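PDB 4XSR: Alr3699 protein from Nostoc sp., which belongs to the GT-B clan of glycosyltransferase-family proteins, with two Rossmann-like domains and uridine-5'-diphosphate-glucose bound in the model. Local coordinates for residues Y101-K106 with V123-D128; S152-N157 with A172-V177. All blocks are in the same frame, centred on the assembly; numbering follows the deposited sequence.

Contact 1. Residues Y101-K106 with V123-D128. With UPG (uridine-5'-diphosphate-glucose), chain J.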
ATOM      1  N   TYR B 101      -2.123  13.109 -11.758  1.00 42.29           N
ATOM      2  CA  TYR B 101      -2.908  14.200 -11.160  1.00 40.84           C
ATOM      3  C   TYR B 101      -3.925  13.579 -10.258  1.00 39.67           C
ATOM      4  O   TYR B 101      -4.904  12.994 -10.725  1.00 41.88           O
ATOM      5  CB  TYR B 101      -3.587  14.994 -12.279  1.00 43.39           C
ATOM      6  CG  TYR B 101      -4.180  16.379 -11.969  1.00 41.14           C
ATOM      7  CD1 TYR B 101      -5.325  16.526 -11.189  1.00 38.96           C
ATOM      8  CD2 TYR B 101      -3.655  17.517 -12.571  1.00 40.75           C
ATOM      9  CE1 TYR B 101      -5.892  17.777 -10.978  1.00 40.81           C
ATOM     10  CE2 TYR B 101      -4.206  18.771 -12.352  1.00 42.45           C
ATOM     11  CZ  TYR B 101      -5.322  18.898 -11.553  1.00 43.45           C
ATOM     12  OH  TYR B 101      -5.861  20.155 -11.331  1.00 44.99           O
ATOM     13  N   ALA B 102      -3.674  13.653  -8.955  1.00 38.55           N
ATOM     14  CA  ALA B 102      -4.527  13.005  -7.980  1.00 37.42           C
ATOM     15  C   ALA B 102      -5.606  13.979  -7.515  1.00 41.20           C
ATOM     16  O   ALA B 102      -5.287  15.067  -7.069  1.00 36.86           O
ATOM     17  CB  ALA B 102      -3.694  12.535  -6.790  1.00 37.49           C
ATOM     18  N   ASN B 103      -6.866  13.542  -7.573  1.00 44.77           N
ATOM     19  CA  ASN B 103      -8.016  14.379  -7.277  1.00 42.79           C
ATOM     20  C   ASN B 103      -8.751  14.082  -5.979  1.00 43.12           C
ATOM     21  O   ASN B 103      -9.658  14.829  -5.616  1.00 42.56           O
ATOM     22  CB  ASN B 103      -8.998  14.272  -8.434  1.00 44.36           C
ATOM     23  CG  ASN B 103      -9.850  15.512  -8.581  1.00 44.53           C
ATOM     24  OD1 ASN B 103      -9.328  16.596  -8.798  1.00 44.13           O
ATOM     25  ND2 ASN B 103     -11.165  15.360  -8.465  1.00 41.32           N
ATOM     26  N   THR B 104      -8.399  12.988  -5.301  1.00 38.79           N
ATOM     27  CA  THR B 104      -8.995  12.637  -4.024  1.00 38.13           C
ATOM     28  C   THR B 104      -7.913  12.066  -3.112  1.00 39.80           C
ATOM     29  O   THR B 104      -6.775  11.859  -3.533  1.00 35.94           O
ATOM     30  CB  THR B 104     -10.120  11.581  -4.180  1.00 43.39           C
ATOM     31  OG1 THR B 104      -9.544  10.300  -4.485  1.00 42.11           O
ATOM     32  CG2 THR B 104     -11.104  11.958  -5.314  1.00 42.01           C
ATOM     33  N   GLN B 105      -8.264  11.830  -1.857  1.00 38.43           N
ATOM     34  CA  GLN B 105      -7.282  11.375  -0.882  1.00 43.07           C
ATOM     35  C   GLN B 105      -6.692   9.987  -1.213  1.00 46.05           C
ATOM     36  O   GLN B 105      -5.471   9.831  -1.228  1.00 44.45           O
ATOM     37  CB  GLN B 105      -7.894  11.350   0.528  1.00 43.12           C
ATOM     38  CG  GLN B 105      -7.863  12.691   1.208  1.00 44.06           C
ATOM     39  CD  GLN B 105      -8.442  12.628   2.590  1.00 46.32           C
ATOM     40  OE1 GLN B 105      -8.148  11.706   3.351  1.00 55.56           O
ATOM     41  NE2 GLN B 105      -9.272  13.613   2.935  1.00 50.38           N
ATOM     42  N   LYS B 106      -7.554   8.997  -1.463  1.00 45.72           N
ATOM     43  CA  LYS B 106      -7.081   7.651  -1.799  1.00 45.22           C
ATOM     44  C   LYS B 106      -6.291   7.676  -3.080  1.00 43.61           C
ATOM     45  O   LYS B 106      -5.307   6.904  -3.240  1.00 41.23           O
ATOM     46  CB  LYS B 106      -8.205   6.625  -1.895  1.00 47.98           C
ATOM     47  CG  LYS B 106      -8.837   6.317  -0.561  1.00 56.49           C
ATOM     48  CD  LYS B 106      -9.783   5.124  -0.629  1.00 67.88           C
ATOM     49  CE  LYS B 106     -10.824   5.190   0.502  1.00 80.76           C
ATOM     50  NZ  LYS B 106     -12.025   4.330   0.265  1.00 86.94           N
ATOM     51  N   VAL B 123       0.748  15.770  -9.074  1.00 45.71           N
ATOM     52  CA  VAL B 123      -0.043  16.904  -8.602  1.00 41.30           C
ATOM     53  C   VAL B 123      -1.179  16.416  -7.743  1.00 35.78           C
ATOM     54  O   VAL B 123      -1.823  15.441  -8.058  1.00 37.83           O
ATOM     55  CB  VAL B 123      -0.610  17.722  -9.786  1.00 44.01           C
ATOM     56  CG1 VAL B 123      -1.585  18.771  -9.294  1.00 45.21           C
ATOM     57  CG2 VAL B 123       0.513  18.397 -10.580  1.00 40.85           C
ATOM     58  N   TYR B 124      -1.437  17.116  -6.656  1.00 35.78           N
ATOM     59  CA  TYR B 124      -2.559  16.826  -5.794  1.00 36.09           C
ATOM     60  C   TYR B 124      -3.564  17.999  -5.867  1.00 39.71           C
ATOM     61  O   TYR B 124      -3.216  19.136  -5.563  1.00 37.72           O
ATOM     62  CB  TYR B 124      -2.062  16.698  -4.353  1.00 35.91           C
ATOM     63  CG  TYR B 124      -3.123  16.405  -3.287  1.00 36.85           C
ATOM     64  CD1 TYR B 124      -4.215  15.560  -3.530  1.00 38.70           C
ATOM     65  CD2 TYR B 124      -2.982  16.912  -2.021  1.00 37.53           C
ATOM     66  CE1 TYR B 124      -5.156  15.290  -2.519  1.00 37.78           C
ATOM     67  CE2 TYR B 124      -3.911  16.654  -1.023  1.00 36.37           C
ATOM     68  CZ  TYR B 124      -4.979  15.846  -1.270  1.00 34.54           C
ATOM     69  OH  TYR B 124      -5.826  15.589  -0.236  1.00 33.55           O
ATOM     70  N   HIS B 125      -4.807  17.708  -6.255  1.00 41.53           N
ATOM     71  CA  HIS B 125      -5.851  18.709  -6.316  1.00 37.76           C
ATOM     72  C   HIS B 125      -6.703  18.463  -5.112  1.00 38.32           C
ATOM     73  O   HIS B 125      -7.325  17.414  -4.984  1.00 37.82           O
ATOM     74  CB  HIS B 125      -6.661  18.613  -7.588  1.00 41.34           C
ATOM     75  CG  HIS B 125      -7.464  19.850  -7.881  1.00 44.39           C
ATOM     76  ND1 HIS B 125      -7.428  20.491  -9.107  1.00 41.84           N
ATOM     77  CD2 HIS B 125      -8.293  20.579  -7.092  1.00 40.64           C
ATOM     78  CE1 HIS B 125      -8.209  21.556  -9.058  1.00 42.85           C
ATOM     79  NE2 HIS B 125      -8.749  21.630  -7.850  1.00 42.58           N
ATOM     80  N   LEU B 126      -6.714  19.457  -4.226  1.00 35.73           N
ATOM     81  CA  LEU B 126      -7.221  19.323  -2.904  1.00 34.40           C
ATOM     82  C   LEU B 126      -8.602  19.972  -2.874  1.00 37.19           C
ATOM     83  O   LEU B 126      -8.727  21.198  -3.006  1.00 32.83           O
ATOM     84  CB  LEU B 126      -6.255  20.007  -1.975  1.00 33.36           C
ATOM     85  CG  LEU B 126      -6.649  20.113  -0.530  1.00 37.73           C
ATOM     86  CD1 LEU B 126      -6.931  18.765   0.096  1.00 36.25           C
ATOM     87  CD2 LEU B 126      -5.544  20.838   0.226  1.00 39.53           C
ATOM     88  N   HIS B 127      -9.627  19.125  -2.769  1.00 36.04           N
ATOM     89  CA  HIS B 127     -11.027  19.545  -2.750  1.00 36.30           C
ATOM     90  C   HIS B 127     -11.574  19.482  -1.353  1.00 36.39           C
ATOM     91  O   HIS B 127     -12.720  19.802  -1.135  1.00 39.56           O
ATOM     92  CB  HIS B 127     -11.883  18.632  -3.654  1.00 35.67           C
ATOM     93  CG  HIS B 127     -11.531  18.715  -5.104  1.00 35.67           C
ATOM     94  ND1 HIS B 127     -11.962  19.745  -5.918  1.00 37.36           N
ATOM     95  CD2 HIS B 127     -10.813  17.891  -5.897  1.00 37.29           C
ATOM     96  CE1 HIS B 127     -11.515  19.557  -7.148  1.00 36.30           C
ATOM     97  NE2 HIS B 127     -10.806  18.441  -7.158  1.00 39.99           N
ATOM     98  N   ASP B 128     -10.768  19.026  -0.403  1.00 39.56           N
ATOM     99  CA  ASP B 128     -11.199  18.892   0.977  1.00 38.32           C
ATOM    100  C   ASP B 128     -10.575  19.933   1.901  1.00 38.61           C
ATOM    101  O   ASP B 128      -9.558  20.563   1.593  1.00 35.04           O
ATOM    102  CB  ASP B 128     -10.826  17.507   1.510  1.00 41.71           C
ATOM    103  CG  ASP B 128     -11.446  16.360   0.710  1.00 46.93           C
ATOM    104  OD1 ASP B 128     -12.656  16.452   0.370  1.00 46.15           O
ATOM    105  OD2 ASP B 128     -10.712  15.353   0.455  1.00 47.17           O
TER
HETATM  106  N1  UPG J 405     -25.355  18.072  -8.077  1.00 35.57           N
HETATM  107  C2  UPG J 405     -25.949  17.345  -9.117  1.00 33.38           C
HETATM  108  N3  UPG J 405     -27.073  16.685  -8.871  1.00 33.45           N
HETATM  109  C4  UPG J 405     -27.655  16.703  -7.674  1.00 38.23           C
HETATM  110  C5  UPG J 405     -27.092  17.445  -6.629  1.00 36.42           C
HETATM  111  C6  UPG J 405     -25.915  18.118  -6.861  1.00 34.62           C
HETATM  112  O2  UPG J 405     -25.442  17.285 -10.274  1.00 36.68           O
HETATM  113  O4  UPG J 405     -28.725  16.055  -7.496  1.00 37.87           O
HETATM  114  C1C UPG J 405     -24.110  18.798  -8.301  1.00 38.78           C
HETATM  115  C2C UPG J 405     -24.215  20.292  -8.017  1.00 40.23           C
HETATM  116  O2C UPG J 405     -24.741  20.983  -9.171  1.00 38.52           O
HETATM  117  C3C UPG J 405     -22.757  20.586  -7.673  1.00 39.40           C
HETATM  118  C4C UPG J 405     -22.228  19.299  -7.007  1.00 40.33           C
HETATM  119  O4C UPG J 405     -23.157  18.293  -7.359  1.00 40.85           O
HETATM  120  O3C UPG J 405     -22.044  20.822  -8.890  1.00 35.14           O
HETATM  121  C5C UPG J 405     -22.121  19.318  -5.477  1.00 38.43           C
HETATM  122  O5C UPG J 405     -21.033  20.201  -5.206  1.00 39.25           O
HETATM  123  PA  UPG J 405     -20.410  20.421  -3.763  1.00 36.74           P
HETATM  124  O1A UPG J 405     -19.532  21.627  -3.872  1.00 36.81           O
HETATM  125  O2A UPG J 405     -21.406  20.250  -2.673  1.00 34.12           O
HETATM  126  O3A UPG J 405     -19.362  19.143  -3.848  1.00 41.16           O
HETATM  127  PB  UPG J 405     -18.829  18.144  -2.675  1.00 37.02           P
HETATM  128  O1B UPG J 405     -19.421  16.838  -3.059  1.00 43.59           O
HETATM  129  O2B UPG J 405     -19.093  18.585  -1.288  1.00 34.67           O
HETATM  130  O3B UPG J 405     -17.279  18.147  -3.154  1.00 36.22           O
HETATM  131  C1' UPG J 405     -16.062  18.704  -2.623  1.00 34.18           C
HETATM  132  C2' UPG J 405     -16.148  19.773  -1.557  1.00 34.02           C
HETATM  133  C3' UPG J 405     -16.885  21.044  -2.051  1.00 34.87           C
HETATM  134  C4' UPG J 405     -16.191  21.577  -3.310  1.00 34.54           C
HETATM  135  C5' UPG J 405     -15.968  20.425  -4.275  1.00 33.26           C
HETATM  136  C6' UPG J 405     -15.230  20.800  -5.523  1.00 32.63           C
HETATM  137  O2' UPG J 405     -16.633  19.206  -0.339  1.00 36.31           O
HETATM  138  O3' UPG J 405     -16.841  22.034  -1.006  1.00 33.22           O
HETATM  139  O4' UPG J 405     -16.973  22.562  -4.002  1.00 33.51           O
HETATM  140  O5' UPG J 405     -15.285  19.335  -3.665  1.00 35.90           O
HETATM  141  O6' UPG J 405     -14.035  21.486  -5.217  1.00 35.73           O
HETATM  142  O   HOH W   1     -10.621  13.013  -0.892  1.00 38.75           O
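Tyr-101 and His-125 run alongside each other from neighbouring strands, and the phenol OH meets His-125 ND1 at the edge of the imidazole in a hydrogen bond of 2.7 Å. Tyr-101 turns its CG anti to the backbone N (chi1 -165°), which lays the ring alongside the histidine, rim to rim, the planes 40° apart. Val-123 CG1 sits over one face of the phenol, 4.2 Å from the centroid of the Tyr-101 ring, in a CH-pi contact. The strands pair in parallel: Ala-102 N donates to Val-123 O at 2.7 Å, and Ala-102 O accepts from His-125 N. Ala-102 and Tyr-124 share the other face of this sheet. Strands 99-102 and 122-126, with helix 105-118 between them, make one beta-alpha-beta unit of a Rossmann-like GT-B domain, and His-127 follows the C-terminal end of the second strand, beside the ligand. His-127 CB passes the sugar ring oxygen, UPG O5', at 3.5 Å. From CG the imidazole splits its two edges: ND1 hydrogen-bonds UPG O6' at 2.8 Å, while CD2 lies 3.3 Å from Asn-103 O. At the far tip, NE2 donates to Asn-103 OD1 at 2.9 Å; OD1 lies in the imidazole plane, but NE2 stands 39° above the carbonyl plane of the amide and so is not on a lone pair. His-125 CD2 rests over one face of the His-127 ring. Asn-103 ND2 is hydrogen-bonded to Asp-13 OD2, which helps to hold the amide. At the start of helix 105-118, Thr-104 OG1 bonds Gln-14 OE1. Gln-105 N reaches Asp-128 OD2 through a water that donates to the carboxylate, and Gln-105 NE2 adds a weak bond of 3.4 Å to the same Asp-128 OD2.

Contact 2. Residues S152-N157 with A172-V177. With UPG (uridine-5'-diphosphate-glucose), chain J.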
ATOM      1  N   SER B 152       4.591  17.643  -6.360  1.00 42.35           N
ATOM      2  CA  SER B 152       5.298  18.842  -6.817  1.00 45.33           C
ATOM      3  C   SER B 152       4.420  20.082  -6.673  1.00 47.51           C
ATOM      4  O   SER B 152       4.908  21.204  -6.782  1.00 46.30           O
ATOM      5  CB  SER B 152       5.658  18.731  -8.294  1.00 47.24           C
ATOM      6  OG  SER B 152       6.187  17.462  -8.586  1.00 51.15           O
ATOM      7  N   LEU B 153       3.118  19.874  -6.472  1.00 47.61           N
ATOM      8  CA  LEU B 153       2.169  20.964  -6.390  1.00 46.08           C
ATOM      9  C   LEU B 153       0.880  20.482  -5.772  1.00 42.51           C
ATOM     10  O   LEU B 153       0.418  19.376  -6.059  1.00 38.54           O
ATOM     11  CB  LEU B 153       1.885  21.460  -7.793  1.00 51.37           C
ATOM     12  CG  LEU B 153       0.751  22.471  -7.948  1.00 59.12           C
ATOM     13  CD1 LEU B 153       1.187  23.889  -7.576  1.00 58.38           C
ATOM     14  CD2 LEU B 153       0.255  22.420  -9.383  1.00 60.44           C
ATOM     15  N   VAL B 154       0.340  21.311  -4.887  1.00 42.00           N
ATOM     16  CA  VAL B 154      -0.977  21.135  -4.294  1.00 41.67           C
ATOM     17  C   VAL B 154      -1.909  22.283  -4.743  1.00 43.33           C
ATOM     18  O   VAL B 154      -1.763  23.426  -4.289  1.00 38.17           O
ATOM     19  CB  VAL B 154      -0.903  21.129  -2.774  1.00 42.69           C
ATOM     20  CG1 VAL B 154      -2.302  20.934  -2.172  1.00 41.79           C
ATOM     21  CG2 VAL B 154       0.055  20.030  -2.304  1.00 43.43           C
ATOM     22  N   ILE B 155      -2.825  21.982  -5.667  1.00 42.62           N
ATOM     23  CA  ILE B 155      -3.808  22.951  -6.130  1.00 39.96           C
ATOM     24  C   ILE B 155      -4.945  22.865  -5.153  1.00 36.19           C
ATOM     25  O   ILE B 155      -5.562  21.838  -5.056  1.00 41.60           O
ATOM     26  CB  ILE B 155      -4.331  22.605  -7.528  1.00 40.26           C
ATOM     27  CG1 ILE B 155      -3.249  22.797  -8.543  1.00 37.60           C
ATOM     28  CG2 ILE B 155      -5.493  23.513  -7.924  1.00 45.03           C
ATOM     29  CD1 ILE B 155      -3.607  22.189  -9.877  1.00 40.24           C
ATOM     30  N   ALA B 156      -5.195  23.918  -4.396  1.00 34.16           N
ATOM     31  CA  ALA B 156      -6.340  23.934  -3.478  1.00 35.28           C
ATOM     32  C   ALA B 156      -7.553  24.673  -4.103  1.00 37.19           C
ATOM     33  O   ALA B 156      -7.369  25.612  -4.884  1.00 36.74           O
ATOM     34  CB  ALA B 156      -5.968  24.601  -2.184  1.00 35.10           C
ATOM     35  N   ASN B 157      -8.763  24.268  -3.717  1.00 35.18           N
ATOM     36  CA  ASN B 157      -9.964  24.788  -4.358  1.00 41.61           C
ATOM     37  C   ASN B 157     -10.390  26.134  -3.763  1.00 43.59           C
ATOM     38  O   ASN B 157     -11.225  26.819  -4.323  1.00 44.29           O
ATOM     39  CB  ASN B 157     -11.112  23.769  -4.357  1.00 39.45           C
ATOM     40  CG  ASN B 157     -11.545  23.328  -2.972  1.00 37.41           C
ATOM     41  OD1 ASN B 157     -10.987  23.741  -1.953  1.00 37.69           O
ATOM     42  ND2 ASN B 157     -12.588  22.471  -2.930  1.00 36.24           N
ATOM     43  N   ALA B 172       3.292  25.067   2.782  1.00 44.32           N
ATOM     44  CA  ALA B 172       2.703  26.237   2.147  1.00 41.26           C
ATOM     45  C   ALA B 172       3.212  26.473   0.760  1.00 43.07           C
ATOM     46  O   ALA B 172       2.428  26.804  -0.132  1.00 43.86           O
ATOM     47  CB  ALA B 172       2.929  27.470   2.993  1.00 42.72           C
ATOM     48  N   GLU B 173       4.507  26.277   0.554  1.00 42.80           N
ATOM     49  CA  GLU B 173       5.124  26.620  -0.735  1.00 44.61           C
ATOM     50  C   GLU B 173       4.700  25.672  -1.855  1.00 45.10           C
ATOM     51  O   GLU B 173       4.991  25.918  -3.022  1.00 42.88           O
ATOM     52  CB  GLU B 173       6.676  26.697  -0.633  1.00 51.39           C
ATOM     53  CG  GLU B 173       7.427  25.412  -0.226  1.00 55.23           C
ATOM     54  CD  GLU B 173       7.393  25.090   1.290  1.00 65.88           C
ATOM     55  OE1 GLU B 173       7.934  24.006   1.670  1.00 69.29           O
ATOM     56  OE2 GLU B 173       6.830  25.891   2.106  1.00 60.74           O
ATOM     57  N   LEU B 174       4.036  24.571  -1.512  1.00 46.00           N
ATOM     58  CA  LEU B 174       3.476  23.688  -2.548  1.00 47.26           C
ATOM     59  C   LEU B 174       2.113  24.163  -3.104  1.00 45.68           C
ATOM     60  O   LEU B 174       1.660  23.686  -4.152  1.00 41.14           O
ATOM     61  CB  LEU B 174       3.323  22.278  -1.982  1.00 47.91           C
ATOM     62  CG  LEU B 174       4.639  21.527  -1.744  1.00 49.19           C
ATOM     63  CD1 LEU B 174       4.310  20.174  -1.149  1.00 49.88           C
ATOM     64  CD2 LEU B 174       5.422  21.370  -3.046  1.00 48.81           C
ATOM     65  N   THR B 175       1.481  25.102  -2.397  1.00 45.87           N
ATOM     66  CA  THR B 175       0.076  25.450  -2.633  1.00 45.15           C
ATOM     67  C   THR B 175      -0.111  26.616  -3.600  1.00 43.82           C
ATOM     68  O   THR B 175       0.678  27.555  -3.634  1.00 46.97           O
ATOM     69  CB  THR B 175      -0.695  25.719  -1.323  1.00 38.08           C
ATOM     70  OG1 THR B 175      -0.209  26.901  -0.705  1.00 37.49           O
ATOM     71  CG2 THR B 175      -0.504  24.588  -0.340  1.00 38.69           C
ATOM     72  N   LYS B 176      -1.139  26.461  -4.424  1.00 47.61           N
ATOM     73  CA  LYS B 176      -1.712  27.485  -5.281  1.00 46.96           C
ATOM     74  C   LYS B 176      -3.237  27.290  -5.215  1.00 46.83           C
ATOM     75  O   LYS B 176      -3.736  26.158  -5.313  1.00 41.17           O
ATOM     76  CB  LYS B 176      -1.257  27.282  -6.711  1.00 50.35           C
ATOM     77  CG  LYS B 176      -1.589  28.450  -7.612  1.00 57.91           C
ATOM     78  CD  LYS B 176      -1.129  28.163  -9.031  1.00 64.66           C
ATOM     79  CE  LYS B 176      -1.539  29.242 -10.028  1.00 68.64           C
ATOM     80  NZ  LYS B 176      -1.400  30.612  -9.474  1.00 73.97           N
ATOM     81  N   VAL B 177      -3.972  28.383  -5.045  1.00 47.55           N
ATOM     82  CA  VAL B 177      -5.430  28.326  -5.049  1.00 41.24           C
ATOM     83  C   VAL B 177      -5.961  28.533  -6.451  1.00 41.01           C
ATOM     84  O   VAL B 177      -5.598  29.481  -7.139  1.00 40.53           O
ATOM     85  CB  VAL B 177      -6.023  29.382  -4.140  1.00 38.50           C
ATOM     86  CG1 VAL B 177      -7.533  29.370  -4.270  1.00 42.06           C
ATOM     87  CG2 VAL B 177      -5.656  29.083  -2.692  1.00 38.48           C
TER
HETATM   88  N1  UPG J 405     -25.355  18.072  -8.077  1.00 35.57           N
HETATM   89  C2  UPG J 405     -25.949  17.345  -9.117  1.00 33.38           C
HETATM   90  N3  UPG J 405     -27.073  16.685  -8.871  1.00 33.45           N
HETATM   91  C4  UPG J 405     -27.655  16.703  -7.674  1.00 38.23           C
HETATM   92  C5  UPG J 405     -27.092  17.445  -6.629  1.00 36.42           C
HETATM   93  C6  UPG J 405     -25.915  18.118  -6.861  1.00 34.62           C
HETATM   94  O2  UPG J 405     -25.442  17.285 -10.274  1.00 36.68           O
HETATM   95  O4  UPG J 405     -28.725  16.055  -7.496  1.00 37.87           O
HETATM   96  C1C UPG J 405     -24.110  18.798  -8.301  1.00 38.78           C
HETATM   97  C2C UPG J 405     -24.215  20.292  -8.017  1.00 40.23           C
HETATM   98  O2C UPG J 405     -24.741  20.983  -9.171  1.00 38.52           O
HETATM   99  C3C UPG J 405     -22.757  20.586  -7.673  1.00 39.40           C
HETATM  100  C4C UPG J 405     -22.228  19.299  -7.007  1.00 40.33           C
HETATM  101  O4C UPG J 405     -23.157  18.293  -7.359  1.00 40.85           O
HETATM  102  O3C UPG J 405     -22.044  20.822  -8.890  1.00 35.14           O
HETATM  103  C5C UPG J 405     -22.121  19.318  -5.477  1.00 38.43           C
HETATM  104  O5C UPG J 405     -21.033  20.201  -5.206  1.00 39.25           O
HETATM  105  PA  UPG J 405     -20.410  20.421  -3.763  1.00 36.74           P
HETATM  106  O1A UPG J 405     -19.532  21.627  -3.872  1.00 36.81           O
HETATM  107  O2A UPG J 405     -21.406  20.250  -2.673  1.00 34.12           O
HETATM  108  O3A UPG J 405     -19.362  19.143  -3.848  1.00 41.16           O
HETATM  109  PB  UPG J 405     -18.829  18.144  -2.675  1.00 37.02           P
HETATM  110  O1B UPG J 405     -19.421  16.838  -3.059  1.00 43.59           O
HETATM  111  O2B UPG J 405     -19.093  18.585  -1.288  1.00 34.67           O
HETATM  112  O3B UPG J 405     -17.279  18.147  -3.154  1.00 36.22           O
HETATM  113  C1' UPG J 405     -16.062  18.704  -2.623  1.00 34.18           C
HETATM  114  C2' UPG J 405     -16.148  19.773  -1.557  1.00 34.02           C
HETATM  115  C3' UPG J 405     -16.885  21.044  -2.051  1.00 34.87           C
HETATM  116  C4' UPG J 405     -16.191  21.577  -3.310  1.00 34.54           C
HETATM  117  C5' UPG J 405     -15.968  20.425  -4.275  1.00 33.26           C
HETATM  118  C6' UPG J 405     -15.230  20.800  -5.523  1.00 32.63           C
HETATM  119  O2' UPG J 405     -16.633  19.206  -0.339  1.00 36.31           O
HETATM  120  O3' UPG J 405     -16.841  22.034  -1.006  1.00 33.22           O
HETATM  121  O4' UPG J 405     -16.973  22.562  -4.002  1.00 33.51           O
HETATM  122  O5' UPG J 405     -15.285  19.335  -3.665  1.00 35.90           O
HETATM  123  O6' UPG J 405     -14.035  21.486  -5.217  1.00 35.73           O
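Val-154, Ile-155 and Ala-156 pair in parallel with Thr-175, Lys-176 and Val-177, the axes of strands 153-156 and 175-177 approaching to 4.7 Å at an angle of 27°. With helix 159-167 between them they form a beta-alpha-beta unit at the edge of the Rossmann-like sheet of a GT-B domain, 175-177 being the outermost strand within the chain. Three backbone bonds hold the pair: Val-154 N to Leu-174 O at 2.8 Å, Lys-176 N to Val-154 O at 3.1 Å, and Ala-156 N to Lys-176 O at 2.8 Å. Short CA-H...O contacts fill in between, among them Thr-175 CA to Val-154 O. Leu-174, just before the strand, brings its CB within 4.0 Å of Val-154 CG2, and its CD2 branch reaches back to the carbonyl oxygen of Ser-152. Leu-153 instead lays CD1 against Leu-174 O. Val-154, Ala-156, Thr-175 and Val-177 share one face, where Phe-165 of helix 159-167 packs on Val-154 and Thr-175. On the face of Ile-155 and Lys-176, Thr-380 of helix 370-382 touches the Lys-176 side chain. Thr-175 OG1 stands between the backbone N and the carbonyl carbon (chi1 68°), and from there donates at 2.7 Å to Ala-172 O, in the carbonyl plane, on a lone pair; Ala-172 O also accepts from Thr-175 N, the i to i+3 bond of the 3-10 turn that precedes the strand, and Gln-162 NE2 also bonds the hydroxyl. Past the strand end, Ser-161 OG bonds Asn-157 OD1 and helps to fix how the amide is turned. The amide nitrogen meets the ligand: Asn-157 ND2 donates to UPG O6' at 2.9 Å in a nearly straight bond of 171°.

How the contacts relate
Contact 1 precedes contact 2 along the chain, and their centres lie 11 Å apart in one parallel sheet. Strands 99-102, 122-126, 151-156 and 175-177 stand next to one another in that order, so the two beta-alpha-beta units continue from the middle of the sheet to its edge. The inner strands join the contacts: Tyr-124 O with Ile-155 N and Leu-126 N with Ile-155 O are probable hydrogen bonds, and Ile-155 CD1 packs on Tyr-101 OH. The residues just past strands 122-126 and 151-156, His-127 and Asn-157, both reach the sugar oxygen UPG O6', so one oxygen is held from both contacts.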